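Local coordinates for protein transcriptional regulator, LacI family (Arthrobacter sp., PDB 4RKQ) that is a LacI-family transcriptional regulator that probably senses a sugar or similar small molecule to control its target genes, at residues R15-P23 with L67-L78; P101-Y112 with P267-H278. All blocks are in the same frame, centred on the assembly; numbering follows the deposited sequence. Where two conformers were deposited one is given.

How the contacts relate
Both contacts are parallel strand pairs in one sheet, with centres about 17 Å apart. Contact 1 joins strands 17-22 and 73-76, and contact 2 joins strands 106-110 and 273-281. Strand 94-97 lies between the two pairs. Along the chain contact 1 closes before contact 2 opens. The first pair brings together strands from the start of the chain, whereas the second brings a late strand back to an early one. This is consistent with the two-lobed fold of periplasmic binding protein-like domains, in which the chain passes repeatedly between lobes. The contacts also meet directly, where Tyr77 OH packs 4.2 Å from Phe110 CZ.

Contact 1: R15-P23 with L67-L78; sequences RTSVGLAIP and LAPQVDAVIGYL
Ser17 and Asp72 grip each other through two hydrogen bonds. Asp72 N donates to Ser17 O, and Ser17 N donates to Asp72 OD2 at 3.0 Å. The second bond meets the carboxylate from above, 39° out of its plane. With CG beside its own backbone N (chi1 -63°), Asp72 turns its carboxylate back toward Ser17. With an alanine here the carboxylate is gone, and Ser17 N would probably be left without its acceptor from this segment. Ser17 OG adds a bond to Gln70 O at 2.8 Å, in the carbonyl plane on a lone pair.

Further along, the backbones of strands 17-22 and 73-76 form a parallel ladder. Gly19 N donates to Ala73 O, and Gly19 O accepts from Ile75 N. Ala21 then bonds to Ile75 O and Tyr77 N in the same way.

Apolar groups pack on both faces. Leu20 CD1 lies 3.7 Å from Ile75 CG2, and Val18 CG1 meets Ile75 CD1. Helix 29-43 covers this face through Phe33, Val37 and Val38. On the other face, Ala21 CB touches Leu78 CD2 at 3.7 Å. Leu67 CD1 sits 4.0 Å from Gly19 CA, where a side chain on the glycine would clash.

At the partly exposed start, Asp72 and Ser17 side chains each bond a backbone atom beside one backbone bond; further on, backbone bonds alone run between apolar faces of this Rossmann-like sheet.

Contact 2: P101-Y112 with P267-H278; sequences PGGAAGSINFDY and PGSQSSRTTLKH
Ile108 and Leu276 pack in the tight part of the contact, with Ile108 CG2 3.7 Å from Leu276 CD1. Ile108 CD1 lies against Thr274 CB at 3.6 Å, the two side chains running side by side. Phe110 follows the same direction as Leu276, and Phe110 CD2 lies 3.9 Å from Leu276 CB. Helix 246-262 covers this face through Val249, Ala252 and Leu256. Phe110 CB also meets His278 CE1 at 3.7 Å, and the two side chains cross at about a right angle.

Behind these side chains the two strands, 106-110 and 273-276, are joined by a regular parallel ladder, from Ser107 N on Ser272 O to Asp111 N on Leu276 O. The late strand thus continues the sheet of the early lobe, as in type I periplasmic binding proteins.

The face of Arg273 and Thr275 is looser: Ser107 is buried there, but Thr275 is exposed and Arg273 partly so. Arg273 bends at chi2 (87°), which brings its guanidinium to the type II' turn 101-104. NH1 and NH2 of Arg273 both donate end-on to Ala104 O, each at 3.0 Å. The acceptor lies 8° from the guanidinium plane. Beside it, Gly268 N bonds to Ala105 O. At the far end, Asp111 caps helix 112-125 through OD1 and His114 N, and Lys277 NZ, in one of two conformers, forms a salt bridge with the anti lone pair of Asp111 OD2 at 2.7 Å.

Contact 1: R15-P23 with L67-L78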
loop_
_atom_site.group_PDB
_atom_site.type_symbol
_atom_site.label_atom_id
_atom_site.label_comp_id
_atom_site.label_asym_id
_atom_site.label_seq_id
_atom_site.Cartn_x
_atom_site.Cartn_y
_atom_site.Cartn_z
ATOM N N ARG A 15 11.563 21.425 15.711
ATOM C CA ARG A 15 10.612 21.207 14.630
ATOM C C ARG A 15 9.277 20.736 15.141
ATOM O O ARG A 15 9.213 20.020 16.132
ATOM C CB ARG A 15 11.141 20.163 13.646
ATOM C CG ARG A 15 12.487 20.512 13.016
ATOM C CD ARG A 15 12.467 21.915 12.396
ATOM N NE ARG A 15 13.781 22.323 11.869
ATOM C CZ ARG A 15 14.233 22.016 10.664
ATOM N NH1 ARG A 15 13.509 21.270 9.837
ATOM N NH2 ARG A 15 15.442 22.433 10.291
ATOM N N THR A 16 8.238 21.151 14.436
ATOM C CA THR A 16 6.919 20.631 14.621
ATOM C C THR A 16 6.878 19.140 14.358
ATOM O O THR A 16 7.504 18.632 13.442
ATOM C CB THR A 16 5.944 21.337 13.684
ATOM O OG1 THR A 16 5.841 22.673 14.104
ATOM C CG2 THR A 16 4.545 20.682 13.702
ATOM N N SER A 17 6.139 18.441 15.202
ATOM C CA SER A 17 5.995 17.014 15.088
ATOM C C SER A 17 4.529 16.711 14.935
ATOM O O SER A 17 3.734 17.189 15.705
ATOM C CB SER A 17 6.532 16.356 16.366
ATOM O OG SER A 17 6.207 14.977 16.341
ATOM N N VAL A 18 4.188 15.910 13.941
ATOM C CA VAL A 18 2.826 15.584 13.603
ATOM C C VAL A 18 2.620 14.059 13.608
ATOM O O VAL A 18 3.442 13.282 13.111
ATOM C CB VAL A 18 2.419 16.113 12.220
ATOM C CG1 VAL A 18 0.961 15.803 11.986
ATOM C CG2 VAL A 18 2.569 17.612 12.198
ATOM N N GLY A 19 1.553 13.640 14.247
ATOM C CA GLY A 19 1.181 12.203 14.260
ATOM C C GLY A 19 0.110 11.920 13.230
ATOM O O GLY A 19 -0.804 12.705 13.046
ATOM N N LEU A 20 0.242 10.795 12.528
ATOM C CA LEU A 20 -0.721 10.369 11.563
ATOM C C LEU A 20 -1.281 9.042 12.051
ATOM O O LEU A 20 -0.546 8.066 12.230
ATOM C CB LEU A 20 0.012 10.167 10.234
ATOM C CG LEU A 20 -0.516 10.157 8.837
ATOM C CD1 LEU A 20 -1.630 11.165 8.622
ATOM C CD2 LEU A 20 0.723 10.457 7.968
ATOM N N ALA A 21 -2.582 9.003 12.263
ATOM C CA ALA A 21 -3.257 7.780 12.729
ATOM C C ALA A 21 -4.053 7.128 11.547
ATOM O O ALA A 21 -4.908 7.768 10.911
ATOM C CB ALA A 21 -4.173 8.113 13.892
ATOM N N ILE A 22 -3.732 5.893 11.214
ATOM C CA ILE A 22 -4.469 5.196 10.170
ATOM C C ILE A 22 -4.921 3.824 10.682
ATOM O O ILE A 22 -4.187 3.214 11.427
ATOM C CB ILE A 22 -3.679 5.037 8.876
ATOM C CG1 ILE A 22 -2.320 4.518 9.192
ATOM C CG2 ILE A 22 -3.548 6.410 8.177
ATOM C CD1 ILE A 22 -1.628 3.930 8.000
ATOM N N PRO A 23 -6.119 3.390 10.273
ATOM C CA PRO A 23 -6.675 2.156 10.807
ATOM C C PRO A 23 -6.036 0.891 10.281
ATOM O O PRO A 23 -6.209 -0.119 10.875
ATOM C CB PRO A 23 -8.140 2.199 10.376
ATOM C CG PRO A 23 -8.196 3.129 9.254
ATOM C CD PRO A 23 -7.082 4.107 9.428
ATOM N N LEU A 67 0.207 8.708 20.480
ATOM C CA LEU A 67 0.950 9.741 19.728
ATOM C C LEU A 67 1.071 11.062 20.496
ATOM O O LEU A 67 2.114 11.718 20.418
ATOM C CB LEU A 67 0.260 9.998 18.411
ATOM C CG LEU A 67 0.249 8.932 17.317
ATOM C CD1 LEU A 67 -0.699 9.296 16.193
ATOM C CD2 LEU A 67 1.641 8.732 16.794
ATOM N N ALA A 68 0.010 11.420 21.251
ATOM C CA ALA A 68 -0.147 12.736 21.878
ATOM C C ALA A 68 1.133 13.307 22.499
ATOM O O ALA A 68 1.559 14.428 22.113
ATOM C CB ALA A 68 -1.275 12.772 22.889
ATOM N N PRO A 69 1.771 12.562 23.406
ATOM C CA PRO A 69 2.960 13.161 24.055
ATOM C C PRO A 69 4.186 13.397 23.162
ATOM O O PRO A 69 5.070 14.117 23.570
ATOM C CB PRO A 69 3.363 12.137 25.129
ATOM C CG PRO A 69 2.518 10.930 24.928
ATOM C CD PRO A 69 1.506 11.175 23.873
ATOM N N GLN A 70 4.239 12.808 21.979
ATOM C CA GLN A 70 5.363 13.021 21.090
ATOM C C GLN A 70 5.028 13.858 19.870
ATOM O O GLN A 70 5.838 13.978 18.972
ATOM C CB GLN A 70 6.049 11.702 20.732
ATOM C CG GLN A 70 5.238 10.720 19.986
ATOM C CD GLN A 70 6.051 9.469 19.640
ATOM O OE1 GLN A 70 6.967 9.488 18.813
ATOM N NE2 GLN A 70 5.721 8.378 20.286
ATOM N N VAL A 71 3.844 14.456 19.839
ATOM C CA VAL A 71 3.440 15.271 18.713
ATOM C C VAL A 71 2.775 16.540 19.170
ATOM O O VAL A 71 2.373 16.659 20.307
ATOM C CB VAL A 71 2.450 14.549 17.743
ATOM C CG1 VAL A 71 3.092 13.262 17.269
ATOM C CG2 VAL A 71 1.085 14.320 18.392
ATOM N N ASP A 72 2.667 17.476 18.238
ATOM C CA ASP A 72 2.027 18.742 18.454
ATOM C C ASP A 72 0.631 18.760 17.875
ATOM O O ASP A 72 -0.135 19.693 18.123
ATOM C CB ASP A 72 2.833 19.817 17.753
ATOM C CG ASP A 72 4.220 19.956 18.318
ATOM O OD1 ASP A 72 4.387 19.860 19.556
ATOM O OD2 ASP A 72 5.151 20.082 17.506
ATOM N N ALA A 73 0.301 17.744 17.090
ATOM C CA ALA A 73 -0.976 17.704 16.360
ATOM C C ALA A 73 -1.132 16.324 15.779
ATOM O O ALA A 73 -0.122 15.617 15.591
ATOM C CB ALA A 73 -0.986 18.718 15.217
ATOM N N VAL A 74 -2.362 15.976 15.414
ATOM C CA VAL A 74 -2.617 14.678 14.786
ATOM C C VAL A 74 -3.507 14.865 13.595
ATOM O O VAL A 74 -4.426 15.645 13.654
ATOM C CB VAL A 74 -3.283 13.685 15.748
ATOM C CG1 VAL A 74 -3.694 12.395 15.035
ATOM C CG2 VAL A 74 -2.362 13.382 16.931
ATOM N N ILE A 75 -3.198 14.132 12.530
ATOM C CA ILE A 75 -4.052 14.025 11.338
ATOM C C ILE A 75 -4.427 12.544 11.271
ATOM O O ILE A 75 -3.538 11.668 11.327
ATOM C CB ILE A 75 -3.252 14.401 10.087
ATOM C CG1 ILE A 75 -3.006 15.891 10.088
ATOM C CG2 ILE A 75 -4.039 13.997 8.817
ATOM C CD1 ILE A 75 -1.914 16.282 9.088
ATOM N N GLY A 76 -5.714 12.228 11.203
ATOM C CA GLY A 76 -6.094 10.825 11.219
ATOM C C GLY A 76 -7.475 10.437 10.742
ATOM O O GLY A 76 -8.387 11.265 10.674
ATOM N N TYR A 77 -7.585 9.160 10.422
ATOM C CA TYR A 77 -8.849 8.479 10.252
ATOM C C TYR A 77 -9.058 7.724 11.554
ATOM O O TYR A 77 -8.346 6.781 11.850
ATOM C CB TYR A 77 -8.781 7.522 9.077
ATOM C CG TYR A 77 -8.918 8.156 7.728
ATOM C CD1 TYR A 77 -7.819 8.796 7.094
ATOM C CD2 TYR A 77 -10.117 8.121 7.064
ATOM C CE1 TYR A 77 -7.955 9.362 5.843
ATOM C CE2 TYR A 77 -10.254 8.690 5.826
ATOM C CZ TYR A 77 -9.191 9.282 5.215
ATOM O OH TYR A 77 -9.389 9.853 3.994
ATOM N N LEU A 78 -10.014 8.159 12.361
ATOM C CA LEU A 78 -10.103 7.644 13.734
ATOM C C LEU A 78 -11.240 6.667 14.007
ATOM O O LEU A 78 -11.386 6.194 15.148
ATOM C CB LEU A 78 -10.196 8.801 14.715
ATOM C CG LEU A 78 -8.971 9.744 14.732
ATOM C CD1 LEU A 78 -9.152 10.609 15.921
ATOM C CD2 LEU A 78 -7.644 9.003 14.795
HETATM O O HOH W 1 4.703 22.888 16.758
#

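Contact 2: P101-Y112 with P267-H278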
loop_
_atom_site.group_PDB
_atom_site.type_symbol
_atom_site.label_atom_id
_atom_site.label_comp_id
_atom_site.label_asym_id
_atom_site.label_seq_id
_atom_site.Cartn_x
_atom_site.Cartn_y
_atom_site.Cartn_z
ATOM N N PRO A 101 -16.863 15.209 13.028
ATOM C CA PRO A 101 -15.664 15.609 13.774
ATOM C C PRO A 101 -15.907 15.964 15.240
ATOM O O PRO A 101 -14.943 16.189 15.981
ATOM C CB PRO A 101 -15.187 16.854 13.004
ATOM C CG PRO A 101 -16.395 17.382 12.317
ATOM C CD PRO A 101 -17.269 16.205 12.020
ATOM N N GLY A 102 -17.172 16.098 15.648
ATOM C CA GLY A 102 -17.479 16.609 16.984
ATOM C C GLY A 102 -16.680 17.884 17.201
ATOM O O GLY A 102 -16.657 18.760 16.320
ATOM N N GLY A 103 -15.990 17.958 18.347
ATOM C CA GLY A 103 -15.181 19.090 18.722
ATOM C C GLY A 103 -13.747 19.078 18.208
ATOM O O GLY A 103 -12.931 19.874 18.664
ATOM N N ALA A 104 -13.418 18.225 17.254
ATOM C CA ALA A 104 -12.059 18.220 16.702
ATOM C C ALA A 104 -11.760 19.589 16.092
ATOM O O ALA A 104 -12.632 20.246 15.565
ATOM C CB ALA A 104 -11.931 17.136 15.678
ATOM N N ALA A 105 -10.530 20.033 16.249
ATOM C CA ALA A 105 -10.079 21.325 15.750
ATOM C C ALA A 105 -10.297 21.492 14.268
ATOM O O ALA A 105 -10.611 22.584 13.832
ATOM C CB ALA A 105 -8.601 21.528 16.084
ATOM N N GLY A 106 -10.118 20.410 13.500
ATOM C CA GLY A 106 -10.228 20.457 12.074
ATOM C C GLY A 106 -10.807 19.201 11.520
ATOM O O GLY A 106 -10.699 18.129 12.133
ATOM N N SER A 107 -11.393 19.326 10.339
ATOM C CA SER A 107 -12.069 18.166 9.676
ATOM C C SER A 107 -12.085 18.323 8.191
ATOM O O SER A 107 -12.289 19.400 7.673
ATOM C CB SER A 107 -13.521 18.037 10.150
ATOM O OG SER A 107 -14.148 16.852 9.696
ATOM N N ILE A 108 -11.883 17.207 7.506
ATOM C CA ILE A 108 -12.026 17.114 6.068
ATOM C C ILE A 108 -13.115 16.041 5.808
ATOM O O ILE A 108 -13.039 14.924 6.320
ATOM C CB ILE A 108 -10.716 16.628 5.382
ATOM C CG1 ILE A 108 -9.448 17.425 5.712
ATOM C CG2 ILE A 108 -10.908 16.468 3.886
ATOM C CD1 ILE A 108 -9.472 18.890 5.384
ATOM N N ASN A 109 -14.171 16.419 5.098
ATOM C CA ASN A 109 -15.279 15.493 4.740
ATOM C C ASN A 109 -15.378 15.508 3.212
ATOM O O ASN A 109 -14.781 16.359 2.531
ATOM C CB ASN A 109 -16.611 15.886 5.387
ATOM C CG ASN A 109 -16.840 15.241 6.774
ATOM O OD1 ASN A 109 -15.982 14.584 7.334
ATOM N ND2 ASN A 109 -18.015 15.462 7.329
ATOM N N PHE A 110 -16.101 14.553 2.660
ATOM C CA PHE A 110 -16.206 14.441 1.187
ATOM C C PHE A 110 -17.693 14.502 0.863
ATOM O O PHE A 110 -18.496 14.064 1.658
ATOM C CB PHE A 110 -15.593 13.157 0.712
ATOM C CG PHE A 110 -14.165 13.016 1.137
ATOM C CD1 PHE A 110 -13.857 12.488 2.382
ATOM C CD2 PHE A 110 -13.148 13.480 0.334
ATOM C CE1 PHE A 110 -12.545 12.423 2.816
ATOM C CE2 PHE A 110 -11.837 13.382 0.738
ATOM C CZ PHE A 110 -11.539 12.861 1.980
ATOM N N ASP A 111 -18.026 15.094 -0.277
ATOM C CA ASP A 111 -19.417 15.243 -0.714
ATOM C C ASP A 111 -19.896 13.974 -1.384
ATOM O O ASP A 111 -19.724 13.797 -2.594
ATOM C CB ASP A 111 -19.480 16.386 -1.698
ATOM C CG ASP A 111 -20.894 16.750 -2.091
ATOM O OD1 ASP A 111 -21.860 15.980 -1.876
ATOM O OD2 ASP A 111 -21.011 17.825 -2.650
ATOM N N TYR A 112 -20.471 13.060 -0.613
ATOM C CA TYR A 112 -20.886 11.806 -1.213
ATOM C C TYR A 112 -22.173 11.899 -2.044
ATOM O O TYR A 112 -22.410 11.043 -2.887
ATOM C CB TYR A 112 -21.003 10.691 -0.195
ATOM C CG TYR A 112 -19.697 10.330 0.432
ATOM C CD1 TYR A 112 -18.704 9.728 -0.316
ATOM C CD2 TYR A 112 -19.453 10.571 1.782
ATOM C CE1 TYR A 112 -17.491 9.370 0.258
ATOM C CE2 TYR A 112 -18.240 10.229 2.364
ATOM C CZ TYR A 112 -17.247 9.641 1.584
ATOM O OH TYR A 112 -16.044 9.248 2.150
ATOM N N PRO A 267 -10.012 26.854 15.824
ATOM C CA PRO A 267 -10.378 25.458 15.982
ATOM C C PRO A 267 -11.876 25.330 16.154
ATOM O O PRO A 267 -12.494 26.069 16.924
ATOM C CB PRO A 267 -9.668 25.029 17.260
ATOM C CG PRO A 267 -8.590 26.040 17.486
ATOM C CD PRO A 267 -9.045 27.300 16.845
ATOM N N GLY A 268 -12.460 24.409 15.402
ATOM C CA GLY A 268 -13.847 24.124 15.515
ATOM C C GLY A 268 -14.729 25.038 14.712
ATOM O O GLY A 268 -15.896 24.774 14.568
ATOM N N SER A 269 -14.186 26.115 14.168
ATOM C CA SER A 269 -14.973 27.063 13.395
ATOM C C SER A 269 -15.412 26.507 12.062
ATOM O O SER A 269 -14.909 25.479 11.601
ATOM C CB SER A 269 -14.129 28.313 13.150
ATOM O OG SER A 269 -13.091 28.078 12.192
ATOM N N GLN A 270 -16.318 27.212 11.392
ATOM C CA GLN A 270 -16.730 26.768 10.056
ATOM C C GLN A 270 -15.584 26.672 9.059
ATOM O O GLN A 270 -15.549 25.764 8.218
ATOM C CB GLN A 270 -17.810 27.693 9.515
ATOM C CG GLN A 270 -19.105 27.460 10.245
ATOM C CD GLN A 270 -20.184 28.333 9.690
ATOM O OE1 GLN A 270 -20.780 28.025 8.661
ATOM N NE2 GLN A 270 -20.410 29.455 10.339
ATOM N N SER A 271 -14.621 27.580 9.176
ATOM C CA SER A 271 -13.476 27.589 8.274
ATOM C C SER A 271 -12.526 26.428 8.563
ATOM O O SER A 271 -11.636 26.149 7.786
ATOM C CB SER A 271 -12.701 28.905 8.392
ATOM O OG SER A 271 -13.572 30.002 8.239
ATOM N N SER A 272 -12.697 25.767 9.685
ATOM C CA SER A 272 -11.833 24.636 10.030
ATOM C C SER A 272 -12.393 23.314 9.472
ATOM O O SER A 272 -11.776 22.269 9.657
ATOM C CB SER A 272 -11.653 24.520 11.525
ATOM O OG SER A 272 -12.812 24.002 12.194
ATOM N N ARG A 273 -13.568 23.364 8.834
ATOM C CA ARG A 273 -14.146 22.210 8.161
ATOM C C ARG A 273 -14.119 22.364 6.641
ATOM O O ARG A 273 -14.760 23.223 6.104
ATOM C CB ARG A 273 -15.565 22.011 8.626
ATOM C CG ARG A 273 -15.650 21.351 9.981
ATOM C CD ARG A 273 -15.585 22.332 11.140
ATOM N NE ARG A 273 -15.830 21.540 12.341
ATOM C CZ ARG A 273 -14.894 21.101 13.164
ATOM N NH1 ARG A 273 -13.626 21.429 12.977
ATOM N NH2 ARG A 273 -15.244 20.336 14.179
ATOM N N THR A 274 -13.356 21.512 5.976
ATOM C CA THR A 274 -13.244 21.509 4.539
ATOM C C THR A 274 -14.013 20.312 3.935
ATOM O O THR A 274 -13.963 19.186 4.423
ATOM C CB THR A 274 -11.752 21.383 4.121
ATOM O OG1 THR A 274 -10.951 22.401 4.720
ATOM C CG2 THR A 274 -11.586 21.445 2.596
ATOM N N THR A 275 -14.706 20.574 2.834
ATOM C CA THR A 275 -15.445 19.551 2.123
ATOM C C THR A 275 -14.809 19.446 0.763
ATOM O O THR A 275 -14.771 20.448 0.031
ATOM C CB THR A 275 -16.914 19.953 1.897
ATOM O OG1 THR A 275 -17.548 20.156 3.151
ATOM C CG2 THR A 275 -17.658 18.842 1.127
ATOM N N LEU A 276 -14.332 18.243 0.433
ATOM C CA LEU A 276 -13.693 17.961 -0.835
ATOM C C LEU A 276 -14.646 17.172 -1.739
ATOM O O LEU A 276 -15.555 16.493 -1.265
ATOM C CB LEU A 276 -12.395 17.178 -0.622
ATOM C CG LEU A 276 -11.341 17.847 0.224
ATOM C CD1 LEU A 276 -10.148 16.919 0.325
ATOM C CD2 LEU A 276 -10.954 19.200 -0.337
ATOM N N LYS A 277 -14.403 17.247 -3.040
ATOM C CA LYS A 277 -15.260 16.595 -4.043
ATOM C C LYS A 277 -14.425 15.653 -4.904
ATOM O O LYS A 277 -13.363 16.047 -5.399
ATOM C CB LYS A 277 -15.935 17.643 -4.931
ATOM C CG LYS A 277 -16.913 18.570 -4.213
ATOM C CD LYS A 277 -18.090 18.945 -5.107
ATOM C CE LYS A 277 -18.905 20.100 -4.535
ATOM N NZ LYS A 277 -19.312 19.895 -3.117
ATOM N N HIS A 278 -14.909 14.417 -5.090
ATOM C CA HIS A 278 -14.247 13.452 -5.973
ATOM C C HIS A 278 -14.531 13.858 -7.409
ATOM O O HIS A 278 -15.491 14.569 -7.673
ATOM C CB HIS A 278 -14.827 12.062 -5.795
ATOM C CG HIS A 278 -14.590 11.464 -4.452
ATOM N ND1 HIS A 278 -15.315 11.829 -3.337
ATOM C CD2 HIS A 278 -13.713 10.514 -4.045
ATOM C CE1 HIS A 278 -14.913 11.107 -2.306
ATOM N NE2 HIS A 278 -13.960 10.285 -2.710
HETATM O O HOH W 2 -17.266 13.743 -3.690
#